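PDB 3R8E: hypothetical sugar kinase, which probably phosphorylates a sugar, as expected of a kinase of the ROK family with a ribonuclease H-like fold. Local coordinates for residues 186-191 with 245-250. Residues are numbered along the deposited sequence; the frame is centred on the assembly and turned at random.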
ATOM      1  N   LYS A 186     -10.637  10.798  -9.549  1.00 40.09           N
ATOM      2  CA  LYS A 186      -9.795  11.911  -9.107  1.00 37.82           C
ATOM      3  C   LYS A 186      -8.951  11.465  -7.919  1.00 35.64           C
ATOM      4  O   LYS A 186      -9.278  10.450  -7.296  1.00 35.04           O
ATOM      5  CB  LYS A 186     -10.663  13.123  -8.735  1.00 41.51           C
ATOM      6  N   SER A 187      -7.863  12.201  -7.603  1.00 27.43           N
ATOM      7  CA  SER A 187      -7.002  11.830  -6.477  1.00 24.02           C
ATOM      8  C   SER A 187      -7.697  12.097  -5.137  1.00 24.85           C
ATOM      9  O   SER A 187      -8.605  12.928  -5.068  1.00 24.75           O
ATOM     10  CB  SER A 187      -5.666  12.563  -6.539  1.00 26.44           C
ATOM     11  OG  SER A 187      -5.762  13.896  -6.067  1.00 32.27           O
ATOM     12  N   LEU A 188      -7.259  11.397  -4.075  1.00 19.34           N
ATOM     13  CA  LEU A 188      -7.829  11.545  -2.733  1.00 18.84           C
ATOM     14  C   LEU A 188      -7.770  13.003  -2.249  1.00 23.13           C
ATOM     15  O   LEU A 188      -8.807  13.535  -1.833  1.00 22.91           O
ATOM     16  CB  LEU A 188      -7.126  10.604  -1.743  1.00 17.26           C
ATOM     17  CG  LEU A 188      -7.500  10.701  -0.251  1.00 19.94           C
ATOM     18  CD1 LEU A 188      -8.992  10.371  -0.001  1.00 19.73           C
ATOM     19  CD2 LEU A 188      -6.623   9.781   0.570  1.00 19.98           C
ATOM     20  N   GLU A 189      -6.598  13.665  -2.354  1.00 20.87           N
ATOM     21  CA  GLU A 189      -6.509  15.050  -1.879  1.00 21.85           C
ATOM     22  C   GLU A 189      -7.277  16.039  -2.773  1.00 26.17           C
ATOM     23  O   GLU A 189      -7.679  17.084  -2.269  1.00 26.72           O
ATOM     24  CB  GLU A 189      -5.071  15.519  -1.616  1.00 23.07           C
ATOM     25  CG  GLU A 189      -4.132  15.663  -2.796  1.00 31.70           C
ATOM     26  CD  GLU A 189      -2.807  16.281  -2.381  1.00 49.76           C
ATOM     27  OE1 GLU A 189      -2.307  15.946  -1.280  1.00 38.32           O
ATOM     28  OE2 GLU A 189      -2.278  17.118  -3.145  1.00 42.32           O
ATOM     29  N   ASN A 190      -7.572  15.687  -4.045  1.00 22.32           N
ATOM     30  CA  ASN A 190      -8.378  16.569  -4.889  1.00 23.70           C
ATOM     31  C   ASN A 190      -9.881  16.373  -4.598  1.00 28.78           C
ATOM     32  O   ASN A 190     -10.716  17.103  -5.138  1.00 30.04           O
ATOM     33  CB  ASN A 190      -8.053  16.380  -6.369  1.00 25.76           C
ATOM     34  CG  ASN A 190      -6.725  16.988  -6.764  1.00 43.86           C
ATOM     35  OD1 ASN A 190      -6.208  17.912  -6.118  1.00 33.93           O
ATOM     36  ND2 ASN A 190      -6.143  16.490  -7.846  1.00 35.85           N
ATOM     37  N   GLN A 191     -10.215  15.414  -3.704  1.00 24.88           N
ATOM     38  CA  GLN A 191     -11.589  15.146  -3.280  1.00 25.04           C
ATOM     39  C   GLN A 191     -11.832  15.620  -1.843  1.00 27.91           C
ATOM     40  O   GLN A 191     -12.897  16.171  -1.564  1.00 28.74           O
ATOM     41  CB  GLN A 191     -11.926  13.646  -3.391  1.00 25.93           C
ATOM     42  CG  GLN A 191     -11.981  13.098  -4.817  1.00 42.73           C
ATOM     43  CD  GLN A 191     -13.294  13.389  -5.493  1.00 61.41           C
ATOM     44  OE1 GLN A 191     -14.304  12.721  -5.257  1.00 58.93           O
ATOM     45  NE2 GLN A 191     -13.303  14.387  -6.361  1.00 52.62           N
ATOM     46  N   GLY A 245     -16.427  11.414   4.591  1.00 21.89           N
ATOM     47  CA  GLY A 245     -16.154  10.203   5.362  1.00 21.04           C
ATOM     48  C   GLY A 245     -16.095   8.952   4.508  1.00 24.49           C
ATOM     49  O   GLY A 245     -15.126   8.193   4.594  1.00 21.90           O
ATOM     50  N   THR A 246     -17.107   8.761   3.630  1.00 22.59           N
ATOM     51  CA  THR A 246     -17.168   7.628   2.699  1.00 22.34           C
ATOM     52  C   THR A 246     -15.919   7.606   1.806  1.00 24.04           C
ATOM     53  O   THR A 246     -15.308   6.544   1.655  1.00 22.62           O
ATOM     54  CB  THR A 246     -18.453   7.681   1.856  1.00 29.88           C
ATOM     55  OG1 THR A 246     -19.583   7.668   2.727  1.00 27.53           O
ATOM     56  CG2 THR A 246     -18.556   6.519   0.862  1.00 28.70           C
ATOM     57  N   ILE A 247     -15.528   8.777   1.242  1.00 20.28           N
ATOM     58  CA  ILE A 247     -14.353   8.895   0.368  1.00 19.43           C
ATOM     59  C   ILE A 247     -13.077   8.499   1.134  1.00 20.58           C
ATOM     60  O   ILE A 247     -12.307   7.687   0.620  1.00 19.31           O
ATOM     61  CB  ILE A 247     -14.226  10.308  -0.277  1.00 23.40           C
ATOM     62  CG1 ILE A 247     -15.459  10.633  -1.158  1.00 25.51           C
ATOM     63  CG2 ILE A 247     -12.918  10.436  -1.092  1.00 23.66           C
ATOM     64  CD1 ILE A 247     -15.679  12.131  -1.439  1.00 34.71           C
ATOM     65  N   ILE A 248     -12.865   9.034   2.363  1.00 17.40           N
ATOM     66  CA  ILE A 248     -11.665   8.711   3.159  1.00 16.71           C
ATOM     67  C   ILE A 248     -11.646   7.201   3.476  1.00 19.41           C
ATOM     68  O   ILE A 248     -10.604   6.556   3.317  1.00 18.23           O
ATOM     69  CB  ILE A 248     -11.543   9.575   4.450  1.00 19.74           C
ATOM     70  CG1 ILE A 248     -11.482  11.089   4.110  1.00 20.82           C
ATOM     71  CG2 ILE A 248     -10.305   9.172   5.276  1.00 20.21           C
ATOM     72  CD1 ILE A 248     -11.741  12.018   5.330  1.00 24.52           C
ATOM     73  N   GLY A 249     -12.800   6.664   3.880  1.00 17.82           N
ATOM     74  CA  GLY A 249     -12.952   5.243   4.191  1.00 17.22           C
ATOM     75  C   GLY A 249     -12.620   4.337   3.019  1.00 19.94           C
ATOM     76  O   GLY A 249     -11.920   3.336   3.193  1.00 18.12           O
ATOM     77  N   GLU A 250     -13.069   4.716   1.800  1.00 17.44           N
ATOM     78  CA  GLU A 250     -12.796   3.951   0.582  1.00 17.33           C
ATOM     79  C   GLU A 250     -11.296   3.906   0.269  1.00 19.62           C
ATOM     80  O   GLU A 250     -10.807   2.852  -0.136  1.00 19.19           O
ATOM     81  CB  GLU A 250     -13.572   4.505  -0.605  1.00 19.65           C
ATOM     82  CG  GLU A 250     -15.029   4.080  -0.607  1.00 27.06           C
ATOM     83  CD  GLU A 250     -15.851   4.608  -1.764  1.00 37.42           C
ATOM     84  OE1 GLU A 250     -15.327   5.415  -2.566  1.00 31.40           O
ATOM     85  OE2 GLU A 250     -17.031   4.207  -1.866  1.00 30.33           O
TER
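Ile247 meets Leu188 and Gln191 with its CG2 methyl and touches Gln191 again through CD1, an example of how a short helical turn can be set against a long helix mainly by van der Waals contact of aliphatic groups. Its CG2 lies 4.1 Å from Leu188 CD1 and also 4.1 Å from Gln191 CB, so the methyl reaches both residues at once. The branch gets there by standing anti to the backbone N of Ile247, while CG1 runs anti to the carbonyl carbon and carries CD1 to the amide oxygen of Gln191. There CD1 comes to 4.1 Å from Gln191 OE1, a van der Waals approach, with the glutamine chain nearly perpendicular to the isoleucine. A bend at chi2 (-81°) turns the end of that chain, and chi3 (-79°) sets OE1, rather than NE2, facing CD1. Leu188 behaves differently: it runs antiparallel alongside Ile247, and its CD1 also approaches the backbone of the long helix, 4.5 Å from Ile248 CA.

The second shell fixes the turn that presents these groups. Ser187 caps it, its OG accepting from Asn190 N at 3.3 Å, and Gln191 N donates to Leu188 O at 3.0 Å. Backbone hydrogen bonds pair Leu188 with Met180 and Glu189 with Gly178, tying the turn to the preceding loop, while Glu189 OE1 is bonded to Val156 N of strand 156-162.

Farther out, Arg184 touches both Gln191 and Ile247, and Glu250 packs on Leu181 of the second subunit. Val192 extends the apolar surface of helix 189-192 against both isoleucines. Within this ribonuclease H-like domain, Ile248 joins helix 235-259 to Phe277 and Leu281 of helix 274-288 and to Leu150 and Leu152 of strand 147-152 in the five-stranded mixed sheet.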